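Local coordinates for protein putative oxidoreductase with NAD(P)-binding Rossmann-fold domain (Clostridium difficile, PDB 3UUW) that is probably an NAD(P)-dependent oxidoreductase of the Gfo/Idh/MocA family, with a Rossmann-type nucleotide-binding domain, at residues P40-V43 / K44-K47; V261-L264 / K265-F269; Q297-L300 / E301-I304. All blocks are in the same frame, centred on the assembly; numbering follows the deposited sequence.

Interaction 1 of 3, residues P40-V43 / K44-K47; sequences PNKV and KREK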
loop_
_atom_site.group_PDB
_atom_site.type_symbol
_atom_site.label_atom_id
_atom_site.label_comp_id
_atom_site.label_asym_id
_atom_site.label_seq_id
_atom_site.Cartn_x
_atom_site.Cartn_y
_atom_site.Cartn_z
ATOM N N PRO A 40 -32.202 12.868 -28.829
ATOM C CA PRO A 40 -32.883 14.043 -29.395
ATOM C C PRO A 40 -32.051 14.965 -30.265
ATOM O O PRO A 40 -32.585 15.574 -31.191
ATOM C CB PRO A 40 -33.348 14.803 -28.151
ATOM C CG PRO A 40 -33.547 13.764 -27.147
ATOM C CD PRO A 40 -32.543 12.684 -27.406
ATOM N N ASN A 41 -30.763 15.099 -29.949
ATOM C CA ASN A 41 -29.896 16.008 -30.696
ATOM C C ASN A 41 -29.462 15.289 -31.958
ATOM O O ASN A 41 -28.617 14.391 -31.896
ATOM C CB ASN A 41 -28.684 16.426 -29.850
ATOM C CG ASN A 41 -27.764 17.390 -30.569
ATOM O OD1 ASN A 41 -27.295 17.119 -31.666
ATOM N ND2 ASN A 41 -27.500 18.537 -29.944
ATOM N N LYS A 42 -30.031 15.691 -33.098
ATOM C CA LYS A 42 -29.768 15.027 -34.372
ATOM C C LYS A 42 -28.287 14.997 -34.751
ATOM O O LYS A 42 -27.790 13.991 -35.255
ATOM C CB LYS A 42 -30.594 15.653 -35.494
ATOM C CG LYS A 42 -30.341 15.041 -36.872
ATOM C CD LYS A 42 -31.325 15.559 -37.899
ATOM C CE LYS A 42 -30.914 15.125 -39.294
ATOM N NZ LYS A 42 -31.804 15.681 -40.344
ATOM N N VAL A 43 -27.582 16.093 -34.510
ATOM C CA VAL A 43 -26.162 16.162 -34.862
ATOM C C VAL A 43 -25.359 15.133 -34.056
ATOM O O VAL A 43 -24.548 14.383 -34.605
ATOM C CB VAL A 43 -25.607 17.585 -34.661
ATOM C CG1 VAL A 43 -24.100 17.615 -34.891
ATOM C CG2 VAL A 43 -26.337 18.574 -35.594
ATOM N N LYS A 44 -25.615 15.081 -32.754
ATOM C CA LYS A 44 -24.916 14.150 -31.904
ATOM C C LYS A 44 -25.304 12.730 -32.293
ATOM O O LYS A 44 -24.445 11.841 -32.349
ATOM C CB LYS A 44 -25.233 14.398 -30.434
ATOM C CG LYS A 44 -24.377 13.560 -29.506
ATOM C CD LYS A 44 -24.587 13.876 -28.028
ATOM C CE LYS A 44 -25.925 13.376 -27.537
ATOM N NZ LYS A 44 -26.205 13.798 -26.126
ATOM N N ARG A 45 -26.595 12.518 -32.554
ATOM C CA ARG A 45 -27.100 11.201 -32.941
ATOM C C ARG A 45 -26.364 10.666 -34.156
ATOM O O ARG A 45 -25.885 9.528 -34.162
ATOM C CB ARG A 45 -28.597 11.286 -33.271
ATOM C CG ARG A 45 -29.171 9.976 -33.714
ATOM C CD ARG A 45 -30.663 9.984 -33.723
ATOM N NE ARG A 45 -31.248 10.712 -34.836
ATOM C CZ ARG A 45 -32.034 11.791 -34.748
ATOM N NH1 ARG A 45 -32.349 12.358 -33.583
ATOM N NH2 ARG A 45 -32.524 12.305 -35.852
ATOM N N GLU A 46 -26.271 11.485 -35.187
ATOM C CA GLU A 46 -25.661 11.037 -36.430
ATOM C C GLU A 46 -24.153 10.784 -36.284
ATOM O O GLU A 46 -23.621 9.843 -36.881
ATOM C CB GLU A 46 -26.024 11.982 -37.577
ATOM C CG GLU A 46 -27.542 11.943 -37.818
ATOM C CD GLU A 46 -27.990 12.573 -39.094
ATOM O OE1 GLU A 46 -27.292 13.463 -39.618
ATOM O OE2 GLU A 46 -29.078 12.183 -39.561
ATOM N N LYS A 47 -23.484 11.604 -35.483
ATOM C CA LYS A 47 -22.050 11.445 -35.263
ATOM C C LYS A 47 -21.756 10.145 -34.506
ATOM O O LYS A 47 -20.926 9.345 -34.938
ATOM C CB LYS A 47 -21.486 12.650 -34.510
ATOM C CG LYS A 47 -19.958 12.706 -34.478
ATOM C CD LYS A 47 -19.463 13.926 -33.706
ATOM C CE LYS A 47 -17.940 13.979 -33.663
ATOM N NZ LYS A 47 -17.359 12.694 -33.207
#
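N41 OD1 accepts a hydrogen bond from K44 N at 2.9 Å, the side-chain bond of an N-cap. The N-H points almost straight at the oxygen (168°), but the donor lies above the plane of the N41 amide. With CG anti to the backbone N (chi1 -179°), the N41 side chain lies beside the carbonyl carbon and reaches forward to the K44 N-H. Its OD1 also rests on K44 CB, and the two side chains cross at about a right angle. N41 O starts the main-chain ladder, taking R45 N at 2.8 Å. K42 O follows with E46 N, and V43 O with K47 N.

The extended chain of K42 runs past both R45 and E46. K42 CA sits over one face of the R45 guanidinium, toward its rim, and K42 CG lies 3.6 Å from R45 NH2. K42 CE approaches E46 OE2 at 3.5 Å, yet K42 NZ stays 4.5 Å from E46 OE2, too far for a salt bridge. R45 is buried and bends at chi3 (75°), and its NH1 donates to T39 O. This turn opens helix 42-52, a short loop after strand 33-38, an outermost strand of the parallel Rossmann sheet within the chain.

Interaction 2 of 3, residues V261-L264 / K265-F269; sequences VNIL and KQKGF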
loop_
_atom_site.group_PDB
_atom_site.type_symbol
_atom_site.label_atom_id
_atom_site.label_comp_id
_atom_site.label_asym_id
_atom_site.label_seq_id
_atom_site.Cartn_x
_atom_site.Cartn_y
_atom_site.Cartn_z
ATOM N N VAL A 261 -8.529 -6.821 -17.644
ATOM C CA VAL A 261 -9.932 -6.714 -17.249
ATOM C C VAL A 261 -10.327 -5.260 -17.506
ATOM O O VAL A 261 -9.801 -4.341 -16.868
ATOM C CB VAL A 261 -10.139 -7.138 -15.791
ATOM C CG1 VAL A 261 -11.604 -6.947 -15.349
ATOM C CG2 VAL A 261 -9.718 -8.614 -15.642
ATOM N N ASN A 262 -11.227 -5.056 -18.456
ATOM C CA ASN A 262 -11.624 -3.704 -18.823
ATOM C C ASN A 262 -12.428 -3.039 -17.702
ATOM O O ASN A 262 -12.956 -3.712 -16.810
ATOM C CB ASN A 262 -12.338 -3.706 -20.169
ATOM C CG ASN A 262 -13.775 -4.198 -20.102
ATOM O OD1 ASN A 262 -14.622 -3.530 -19.537
ATOM N ND2 ASN A 262 -14.065 -5.366 -20.733
ATOM N N ILE A 263 -12.465 -1.712 -17.696
ATOM C CA ILE A 263 -13.083 -1.026 -16.570
ATOM C C ILE A 263 -14.593 -1.274 -16.445
ATOM O O ILE A 263 -15.147 -1.196 -15.335
ATOM C CB ILE A 263 -12.742 0.493 -16.528
ATOM C CG1 ILE A 263 -13.426 1.244 -17.659
ATOM C CG2 ILE A 263 -11.181 0.734 -16.500
ATOM C CD1 ILE A 263 -13.290 2.749 -17.500
ATOM N N LEU A 264 -15.270 -1.606 -17.548
ATOM C CA LEU A 264 -16.717 -1.823 -17.476
ATOM C C LEU A 264 -17.011 -3.201 -16.890
ATOM O O LEU A 264 -18.033 -3.409 -16.227
ATOM C CB LEU A 264 -17.357 -1.637 -18.841
ATOM C CG LEU A 264 -17.109 -0.229 -19.401
ATOM C CD1 LEU A 264 -17.805 -0.062 -20.764
ATOM C CD2 LEU A 264 -17.587 0.850 -18.403
ATOM N N LYS A 265 -16.096 -4.123 -17.135
ATOM C CA LYS A 265 -16.154 -5.421 -16.494
ATOM C C LYS A 265 -15.906 -5.221 -15.002
ATOM O O LYS A 265 -16.617 -5.786 -14.149
ATOM C CB LYS A 265 -15.103 -6.350 -17.103
ATOM C CG LYS A 265 -15.046 -7.740 -16.462
ATOM C CD LYS A 265 -16.277 -8.593 -16.758
ATOM C CE LYS A 265 -16.100 -10.000 -16.247
ATOM N NZ LYS A 265 -17.275 -10.868 -16.611
ATOM N N GLN A 266 -14.896 -4.417 -14.663
ATOM C CA GLN A 266 -14.589 -4.150 -13.254
ATOM C C GLN A 266 -15.772 -3.589 -12.502
ATOM O O GLN A 266 -16.026 -4.003 -11.388
ATOM C CB GLN A 266 -13.454 -3.140 -13.097
ATOM C CG GLN A 266 -12.103 -3.558 -13.624
ATOM C CD GLN A 266 -11.117 -2.394 -13.603
ATOM O OE1 GLN A 266 -11.330 -1.405 -12.920
ATOM N NE2 GLN A 266 -10.074 -2.477 -14.439
ATOM N N LYS A 267 -16.476 -2.630 -13.104
ATOM C CA LYS A 267 -17.525 -1.902 -12.390
ATOM C C LYS A 267 -18.862 -2.615 -12.403
ATOM O O LYS A 267 -19.771 -2.219 -11.674
ATOM C CB LYS A 267 -17.678 -0.515 -12.967
ATOM C CG LYS A 267 -16.423 0.360 -12.842
ATOM C CD LYS A 267 -16.607 1.615 -13.649
ATOM C CE LYS A 267 -15.338 2.430 -13.854
ATOM N NZ LYS A 267 -14.650 2.772 -12.561
ATOM N N GLY A 268 -18.991 -3.687 -13.187
ATOM C CA GLY A 268 -20.245 -4.436 -13.232
ATOM C C GLY A 268 -21.145 -4.108 -14.423
ATOM O O GLY A 268 -22.160 -4.763 -14.632
ATOM N N PHE A 269 -20.786 -3.095 -15.204
ATOM C CA PHE A 269 -21.609 -2.710 -16.355
ATOM C C PHE A 269 -21.651 -3.810 -17.413
ATOM O O PHE A 269 -22.677 -4.019 -18.054
ATOM C CB PHE A 269 -21.121 -1.410 -16.979
ATOM C CG PHE A 269 -21.368 -0.212 -16.129
ATOM C CD1 PHE A 269 -22.661 0.300 -16.005
ATOM C CD2 PHE A 269 -20.347 0.387 -15.413
ATOM C CE1 PHE A 269 -22.911 1.401 -15.229
ATOM C CE2 PHE A 269 -20.581 1.491 -14.612
ATOM C CZ PHE A 269 -21.869 2.010 -14.506
#
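V261 O accepts a hydrogen bond from Q266 NE2 at 3.1 Å, so a side-chain amide satisfies a carbonyl that lies just ahead of the helix. The Q266 chain is extended beyond CG and reaches back along the turn. Its CG rests against V261 CG1 at 3.8 Å. The other end of the amide is also used, since Q266 OE1 accepts from N242 ND2.

N262 is the N-cap of the short helix 263-267. Its OD1 takes K265 N at 2.9 Å, with the donor well above the amide plane, and a weaker bond from L264 N. A chi1 of 77° sets CG between the backbone N and the carbonyl carbon and brings OD1 over these two N-H groups. N262 ND2 donates to E270 OE2. N262 O receives Q266 N, and I263 O receives K267 N at 3.0 Å.

At the other end G268 leaves the helix with positive phi (99°). Its N-H makes weak bonds to L264 O and K265 O. L264 also has a backbone hydrogen bond with E270. Helix 269-281 follows at once, and L264 CD2 meets the F269 ring at CD2, 4.1 Å away. Both side chains also pack on helix 16-26, in the Rossmann domain.

The lysine ends have partners farther out. K265 NZ forms a salt bridge with D271. K267 CG, CD and CE pass over I263 O, and CE lies beside I263 CD1 at 4.2 Å. K267 NZ donates to A259 O of the second subunit, and K267 makes a cation-pi contact with W260 of that subunit.

Interaction 3 of 3, residues Q297-L300 / E301-I304; sequences QRLL and EKII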
loop_
_atom_site.group_PDB
_atom_site.type_symbol
_atom_site.label_atom_id
_atom_site.label_comp_id
_atom_site.label_asym_id
_atom_site.label_seq_id
_atom_site.Cartn_x
_atom_site.Cartn_y
_atom_site.Cartn_z
ATOM N N GLN A 297 -34.623 3.484 -3.434
ATOM C CA GLN A 297 -35.265 4.774 -3.661
ATOM C C GLN A 297 -36.354 5.078 -2.624
ATOM O O GLN A 297 -36.482 6.212 -2.168
ATOM C CB GLN A 297 -35.842 4.842 -5.062
ATOM C CG GLN A 297 -36.260 6.244 -5.476
ATOM C CD GLN A 297 -36.802 6.273 -6.886
ATOM O OE1 GLN A 297 -36.880 5.233 -7.552
ATOM N NE2 GLN A 297 -37.205 7.459 -7.340
ATOM N N ARG A 298 -37.091 4.044 -2.245
ATOM C CA ARG A 298 -38.132 4.158 -1.237
ATOM C C ARG A 298 -37.516 4.604 0.084
ATOM O O ARG A 298 -38.047 5.489 0.751
ATOM C CB ARG A 298 -38.865 2.818 -1.086
ATOM C CG ARG A 298 -40.087 2.879 -0.256
ATOM C CD ARG A 298 -40.646 1.467 0.003
ATOM N NE ARG A 298 -41.063 0.796 -1.225
ATOM C CZ ARG A 298 -42.159 1.091 -1.929
ATOM N NH1 ARG A 298 -42.987 2.059 -1.543
ATOM N NH2 ARG A 298 -42.434 0.398 -3.030
ATOM N N LEU A 299 -36.372 4.032 0.446
ATOM C CA LEU A 299 -35.725 4.406 1.678
ATOM C C LEU A 299 -35.271 5.854 1.596
ATOM O O LEU A 299 -35.435 6.622 2.546
ATOM C CB LEU A 299 -34.553 3.465 1.966
ATOM C CG LEU A 299 -33.770 3.677 3.255
ATOM C CD1 LEU A 299 -34.720 3.825 4.427
ATOM C CD2 LEU A 299 -32.823 2.499 3.454
ATOM N N LEU A 300 -34.735 6.250 0.446
ATOM C CA LEU A 300 -34.300 7.642 0.251
ATOM C C LEU A 300 -35.442 8.658 0.290
ATOM O O LEU A 300 -35.268 9.763 0.808
ATOM C CB LEU A 300 -33.505 7.786 -1.044
ATOM C CG LEU A 300 -32.142 7.086 -1.027
ATOM C CD1 LEU A 300 -31.487 7.131 -2.394
ATOM C CD2 LEU A 300 -31.246 7.723 0.027
ATOM N N GLU A 301 -36.609 8.292 -0.237
ATOM C CA GLU A 301 -37.775 9.173 -0.168
ATOM C C GLU A 301 -38.190 9.398 1.283
ATOM O O GLU A 301 -38.557 10.501 1.670
ATOM C CB GLU A 301 -38.940 8.621 -1.015
ATOM C CG GLU A 301 -38.748 8.829 -2.503
ATOM C CD GLU A 301 -40.042 8.649 -3.339
ATOM O OE1 GLU A 301 -41.125 8.348 -2.784
ATOM O OE2 GLU A 301 -39.968 8.841 -4.565
ATOM N N LYS A 302 -38.103 8.355 2.094
ATOM C CA LYS A 302 -38.401 8.467 3.523
ATOM C C LYS A 302 -37.416 9.444 4.194
ATOM O O LYS A 302 -37.810 10.318 4.972
ATOM C CB LYS A 302 -38.380 7.066 4.113
ATOM C CG LYS A 302 -38.764 6.882 5.576
ATOM C CD LYS A 302 -39.453 5.508 5.733
ATOM C CE LYS A 302 -38.976 4.737 6.932
ATOM N NZ LYS A 302 -37.669 4.087 6.604
ATOM N N ILE A 303 -36.136 9.323 3.848
ATOM C CA ILE A 303 -35.120 10.221 4.361
ATOM C C ILE A 303 -35.383 11.668 3.906
ATOM O O ILE A 303 -35.370 12.612 4.720
ATOM C CB ILE A 303 -33.732 9.759 3.885
ATOM C CG1 ILE A 303 -33.365 8.434 4.541
ATOM C CG2 ILE A 303 -32.690 10.796 4.183
ATOM C CD1 ILE A 303 -32.221 7.736 3.846
ATOM N N ILE A 304 -35.618 11.844 2.610
ATOM C CA ILE A 304 -35.905 13.161 2.049
ATOM C C ILE A 304 -37.149 13.801 2.708
ATOM O O ILE A 304 -37.137 14.989 3.066
ATOM C CB ILE A 304 -36.082 13.086 0.523
ATOM C CG1 ILE A 304 -34.729 12.776 -0.144
ATOM C CG2 ILE A 304 -36.652 14.410 -0.016
ATOM C CD1 ILE A 304 -34.832 12.253 -1.567
HETATM O O HOH W 1 -37.686 9.811 -5.597
#
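Q297 and E301 stand one turn apart on helix 295-305, an i to i+4 pair joined through a water. This is the last helix of the chain, packed against helix 160-179 and the mixed sheet. The two side chains cross obliquely, and the amide and carboxylate planes are 86° apart. Q297 NE2 and E301 OE2 are 4.2 Å from each other, too far for a direct bond. The water spans them: it accepts from Q297 NE2 at 3.0 Å and donates to E301 OE2 at 2.7 Å. Both groups also hold the start of helix 103-116 and the loop leading into it, with Q297 NE2 donating to A100 O and E301 OE2 accepting from V103 N. Each of the two atoms thus has a water and a main-chain partner. R298 points away from the following turn and forms salt bridges with E107 and E291.

The apolar side of the helix is made by L299, L300, I303 and I304. With CG anti to the carbonyl carbon (chi1 -68°), L300 sends its CD2 branch to I303 CD1, 3.9 Å away, and the two side chains cross at a slant. L300 packs on helix 160-179, while L299 and I303 touch I185 of strand 184-192, an outermost strand of the mixed sheet within this chain.

The carbonyls of Q297 to L300 each accept from the N-H four residues on, and the last bond, I304 N to L300 O at 2.8 Å, is nearly straight (169°). The K302 chain bends at chi2, chi3 and chi4, and its NZ comes back to 3.7 Å from L299 CD1.

The three contacts follow in series along the chain, and none nests in or crosses another. Each is local, between residues a few positions apart, and closes no long loop. Interaction 1 comes first, at the start of helix 42-52 in the Rossmann domain. Interaction 2 follows the last strand of the mixed sheet, 251-256. It leads into helix 269-281 and joins helix 16-26 to the second subunit. Interaction 3 lies in the last helix, 295-305, and ties the start of helix 103-116 and the loop before it to helix 160-179 and strand 184-192. Interactions 2 and 3 sit on opposite sides of the chain's centre, their own centres about 29 Å apart. Interactions 1 and 2 come within about 17 Å at their nearest atoms.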